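Local atomic coordinates of possible metal-dependent hydrolase (Veillonella parvula, PDB entry 3RPC), a protein that is probably a metal-dependent hydrolase of the metallo-beta-lactamase superfamily, binding two zinc ions. Residues T162-G167 with E176-R181; R212-V215 with K221-A224. All coordinates share one frame; numbering follows the deposited sequence.

Interaction 1 (T162-G167 with E176-R181); sequences TVYLVG and EKALLR
Tyr164 is fixed at its backbone by hydrogen bonds to Val186 and Ile188 of strand 186-190, and from that strand position its ring reaches across to Ala178 and Leu179 of helix 173-182. CB points at the helix, and with CG opposite the backbone N (chi1 -178°) the ring then leans forward along the strand, laying one face on CG2 of Val166, 3.7 Å above the plane and over its centre. The methyl of Ala178 comes obliquely to the phenolic end, with its CB 3.6 Å from both CZ and OH of Tyr164. Alanine suits this place because a single carbon lets the helix come close beside the phenolic end. Leu179 approaches differently: its CD2 sits at the ring edge, near the plane, 3.8 Å from CD2 of Tyr164, and the leucine stands roughly perpendicular to the tyrosine side chain. On the outer side of the helix, Lys177 and Arg181 both form salt bridges to Asp149 of the second subunit. The contact joins the first strand and the helix of a beta-alpha-beta unit. Since both partners are methyl groups, its cohesion comes from dispersion and burial, and depends on shape more than on bond direction.

Interaction 2 (R212-V215 with K221-A224); sequences RMVV and KIIA
Met213, present as selenomethionine, directs its CB at strand 221-225 and meets Ile222 with the near part of its side chain. Its CG is 3.7 Å from CD1 of Ile222, and the same CG is 4.0 Å from CG1 of Ile222, so the methylene lies against the last bond of the isoleucine. Bends at chi2 and chi3 (66° and 74°) then turn the selenium and CE away from Ile222, toward the region where the side chain also packs on Ile187 and Met189 of strand 186-190. A long, flexible, unbranched residue suits a position that touches both strand 186-190 and strand 221-225. That helix, 207-216, is the connection of a beta-alpha-beta crossover: strand 186-190 leads into it, strand 221-225 follows, and the two strands run parallel and adjacent in the sheet. Such units belong to the alpha-beta/beta-alpha sandwich of the metallo-beta-lactamase superfamily. Val214 comes next and presents its CG2 branch, the one beside the backbone N, to CD1 of Ile222 at 3.5 Å, tighter than ordinary van der Waals contact. The valine side chain lies nearly square to that of the isoleucine. CD1 of Ile222 is thereby in touch with two consecutive helix residues, at Met213 CG and Val214 CG2. Ile222 reaches both because CG1 is anti to the carbonyl carbon (chi1 -65°) and CD1 continues outward from there. Beta branching suits the extended backbone of Ile222, which is hydrogen-bonded through its backbone to His252 and to Ala254 of the adjacent strand 253-254.

Interaction 1 is complete before the chain reaches the first residue of interaction 2, and their centres lie 11 Å apart. They belong to two consecutive beta-alpha-beta units that share strand 186-190: the first runs from strand 163-165 through helix 173-182, the second through helix 207-216 to strand 221-225. Both helices therefore pack on the same mixed sheet, and they meet where Leu179 CD1 lies 3.6 Å from the selenium atom SE of Met213, which links the two contacts by one direct apolar touch between the helices. The strands they cover lead to metal ligands: Asp168, shared by both zinc ions, directly follows 162-167, and His226 comes just after strand 221-225.

Interaction 1 (T162-G167 with E176-R181)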
loop_
_atom_site.group_PDB
_atom_site.type_symbol
_atom_site.label_atom_id
_atom_site.label_comp_id
_atom_site.label_asym_id
_atom_site.label_seq_id
_atom_site.Cartn_x
_atom_site.Cartn_y
_atom_site.Cartn_z
ATOM N N THR A 162 -0.270 14.199 17.123
ATOM C CA THR A 162 -0.601 13.451 15.930
ATOM C C THR A 162 -0.888 12.020 16.352
ATOM O O THR A 162 -0.102 11.413 17.075
ATOM C CB THR A 162 0.550 13.493 14.933
ATOM O OG1 THR A 162 0.687 14.831 14.446
ATOM C CG2 THR A 162 0.288 12.544 13.766
ATOM N N VAL A 163 -2.031 11.504 15.918
ATOM C CA VAL A 163 -2.487 10.177 16.304
ATOM C C VAL A 163 -2.446 9.234 15.108
ATOM O O VAL A 163 -3.006 9.536 14.054
ATOM C CB VAL A 163 -3.926 10.231 16.852
ATOM C CG1 VAL A 163 -4.406 8.846 17.239
ATOM C CG2 VAL A 163 -4.005 11.189 18.037
ATOM N N TYR A 164 -1.789 8.084 15.280
ATOM C CA TYR A 164 -1.705 7.076 14.225
ATOM C C TYR A 164 -2.565 5.887 14.622
ATOM O O TYR A 164 -2.202 5.124 15.518
ATOM C CB TYR A 164 -0.245 6.634 14.031
ATOM C CG TYR A 164 0.017 5.622 12.929
ATOM C CD1 TYR A 164 -0.921 5.353 11.929
ATOM C CD2 TYR A 164 1.220 4.924 12.896
ATOM C CE1 TYR A 164 -0.649 4.419 10.916
ATOM C CE2 TYR A 164 1.487 4.003 11.914
ATOM C CZ TYR A 164 0.559 3.742 10.932
ATOM O OH TYR A 164 0.874 2.806 9.959
ATOM N N LEU A 165 -3.720 5.752 13.976
ATOM C CA LEU A 165 -4.560 4.570 14.103
ATOM C C LEU A 165 -4.024 3.573 13.085
ATOM O O LEU A 165 -4.253 3.696 11.888
ATOM C CB LEU A 165 -6.010 4.943 13.792
ATOM C CG LEU A 165 -7.057 3.841 13.830
ATOM C CD1 LEU A 165 -7.391 3.458 15.263
ATOM C CD2 LEU A 165 -8.318 4.334 13.111
ATOM N N VAL A 166 -3.267 2.590 13.556
ATOM C CA VAL A 166 -2.497 1.761 12.628
ATOM C C VAL A 166 -3.384 0.853 11.768
ATOM O O VAL A 166 -3.114 0.641 10.573
ATOM C CB VAL A 166 -1.466 0.917 13.383
ATOM C CG1 VAL A 166 -0.647 0.063 12.399
ATOM C CG2 VAL A 166 -0.545 1.830 14.184
ATOM N N GLY A 167 -4.436 0.316 12.382
ATOM C CA GLY A 167 -5.391 -0.523 11.675
ATOM C C GLY A 167 -5.034 -1.999 11.627
ATOM O O GLY A 167 -4.047 -2.442 12.219
ATOM N N GLU A 176 6.242 1.674 8.356
ATOM C CA GLU A 176 7.495 2.436 8.441
ATOM C C GLU A 176 7.343 3.800 7.797
ATOM O O GLU A 176 7.843 4.794 8.318
ATOM C CB GLU A 176 8.665 1.678 7.796
ATOM C CG GLU A 176 9.007 0.345 8.461
ATOM C CD GLU A 176 9.714 0.480 9.811
ATOM O OE1 GLU A 176 9.962 1.615 10.286
ATOM O OE2 GLU A 176 10.038 -0.573 10.402
ATOM N N LYS A 177 6.659 3.830 6.654
ATOM C CA LYS A 177 6.399 5.079 5.939
ATOM C C LYS A 177 5.596 6.054 6.782
ATOM O O LYS A 177 5.981 7.217 6.916
ATOM C CB LYS A 177 5.686 4.810 4.613
ATOM C CG LYS A 177 6.610 4.277 3.523
ATOM C CD LYS A 177 5.804 3.802 2.327
ATOM C CE LYS A 177 6.695 3.365 1.164
ATOM N NZ LYS A 177 5.842 3.096 -0.040
ATOM N N ALA A 178 4.491 5.587 7.362
ATOM C CA ALA A 178 3.661 6.482 8.158
ATOM C C ALA A 178 4.421 7.007 9.370
ATOM O O ALA A 178 4.329 8.190 9.703
ATOM C CB ALA A 178 2.375 5.793 8.585
ATOM N N LEU A 179 5.175 6.129 10.025
ATOM C CA LEU A 179 5.911 6.511 11.223
ATOM C C LEU A 179 6.932 7.610 10.943
ATOM O O LEU A 179 7.039 8.581 11.692
ATOM C CB LEU A 179 6.609 5.284 11.837
ATOM C CG LEU A 179 5.674 4.240 12.465
ATOM C CD1 LEU A 179 6.452 2.994 12.875
ATOM C CD2 LEU A 179 4.917 4.801 13.660
ATOM N N LEU A 180 7.687 7.463 9.858
ATOM C CA LEU A 180 8.728 8.433 9.565
ATOM C C LEU A 180 8.157 9.730 8.984
ATOM O O LEU A 180 8.605 10.826 9.327
ATOM C CB LEU A 180 9.771 7.820 8.625
ATOM C CG LEU A 180 10.959 8.722 8.265
ATOM C CD1 LEU A 180 11.793 9.058 9.495
ATOM C CD2 LEU A 180 11.823 8.061 7.201
ATOM N N ARG A 181 7.156 9.612 8.119
ATOM C CA ARG A 181 6.603 10.792 7.462
ATOM C C ARG A 181 5.832 11.701 8.406
ATOM O O ARG A 181 5.906 12.923 8.293
ATOM C CB ARG A 181 5.715 10.388 6.287
ATOM C CG ARG A 181 6.507 9.775 5.159
ATOM C CD ARG A 181 5.634 9.054 4.159
ATOM N NE ARG A 181 6.472 8.367 3.175
ATOM C CZ ARG A 181 6.005 7.713 2.119
ATOM N NH1 ARG A 181 4.699 7.643 1.907
ATOM N NH2 ARG A 181 6.852 7.117 1.283
#

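Interaction 2 (R212-V215 with K221-A224)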
loop_
_atom_site.group_PDB
_atom_site.type_symbol
_atom_site.label_atom_id
_atom_site.label_comp_id
_atom_site.label_asym_id
_atom_site.label_seq_id
_atom_site.Cartn_x
_atom_site.Cartn_y
_atom_site.Cartn_z
ATOM N N ARG A 212 8.708 -3.543 18.858
ATOM C CA ARG A 212 9.356 -2.854 17.744
ATOM C C ARG A 212 8.900 -1.405 17.695
ATOM O O ARG A 212 9.686 -0.509 17.375
ATOM C CB ARG A 212 9.052 -3.560 16.417
ATOM C CG ARG A 212 9.893 -3.067 15.243
ATOM C CD ARG A 212 9.545 -3.798 13.951
ATOM N NE ARG A 212 9.663 -5.252 14.101
ATOM C CZ ARG A 212 8.626 -6.085 14.050
ATOM N NH1 ARG A 212 7.400 -5.618 13.816
ATOM N NH2 ARG A 212 8.810 -7.388 14.212
HETATM N N MSE A 213 7.633 -1.168 18.019
HETATM C CA MSE A 213 7.115 0.195 17.986
HETATM C C MSE A 213 7.800 1.080 19.022
HETATM O O MSE A 213 8.035 2.273 18.787
HETATM C CB MSE A 213 5.595 0.222 18.214
HETATM C CG MSE A 213 4.934 1.571 17.932
HETATM SE SE MSE A 213 5.051 2.008 16.029
HETATM C CE MSE A 213 3.739 0.801 15.336
ATOM N N VAL A 214 8.105 0.507 20.181
ATOM C CA VAL A 214 8.751 1.257 21.242
ATOM C C VAL A 214 10.174 1.646 20.838
ATOM O O VAL A 214 10.643 2.740 21.163
ATOM C CB VAL A 214 8.751 0.465 22.562
ATOM C CG1 VAL A 214 9.674 1.115 23.579
ATOM C CG2 VAL A 214 7.319 0.358 23.108
ATOM N N VAL A 215 10.845 0.756 20.111
ATOM C CA VAL A 215 12.174 1.062 19.595
ATOM C C VAL A 215 12.088 2.151 18.531
ATOM O O VAL A 215 12.882 3.099 18.526
ATOM C CB VAL A 215 12.846 -0.181 18.999
ATOM C CG1 VAL A 215 14.149 0.194 18.295
ATOM C CG2 VAL A 215 13.096 -1.218 20.090
ATOM N N LYS A 221 3.212 7.681 22.811
ATOM C CA LYS A 221 2.305 6.977 23.704
ATOM C C LYS A 221 1.650 5.882 22.879
ATOM O O LYS A 221 0.886 6.164 21.953
ATOM C CB LYS A 221 1.246 7.929 24.244
ATOM C CG LYS A 221 0.291 7.280 25.220
ATOM C CD LYS A 221 0.158 8.114 26.484
ATOM C CE LYS A 221 -0.408 9.489 26.186
ATOM N NZ LYS A 221 -0.268 10.401 27.351
ATOM N N ILE A 222 1.974 4.634 23.182
ATOM C CA ILE A 222 1.388 3.516 22.470
ATOM C C ILE A 222 0.149 3.010 23.206
ATOM O O ILE A 222 0.143 2.921 24.433
ATOM C CB ILE A 222 2.424 2.407 22.294
ATOM C CG1 ILE A 222 3.540 2.928 21.379
ATOM C CG2 ILE A 222 1.773 1.161 21.748
ATOM C CD1 ILE A 222 4.869 2.236 21.549
ATOM N N ILE A 223 -0.904 2.711 22.451
ATOM C CA ILE A 223 -2.147 2.212 23.028
ATOM C C ILE A 223 -2.492 0.920 22.309
ATOM O O ILE A 223 -2.734 0.935 21.101
ATOM C CB ILE A 223 -3.300 3.239 22.853
ATOM C CG1 ILE A 223 -2.934 4.556 23.547
ATOM C CG2 ILE A 223 -4.603 2.684 23.425
ATOM C CD1 ILE A 223 -3.944 5.701 23.335
ATOM N N ALA A 224 -2.491 -0.196 23.041
ATOM C CA ALA A 224 -2.753 -1.508 22.458
ATOM C C ALA A 224 -4.205 -1.932 22.645
ATOM O O ALA A 224 -4.718 -1.952 23.773
ATOM C CB ALA A 224 -1.808 -2.556 23.057
#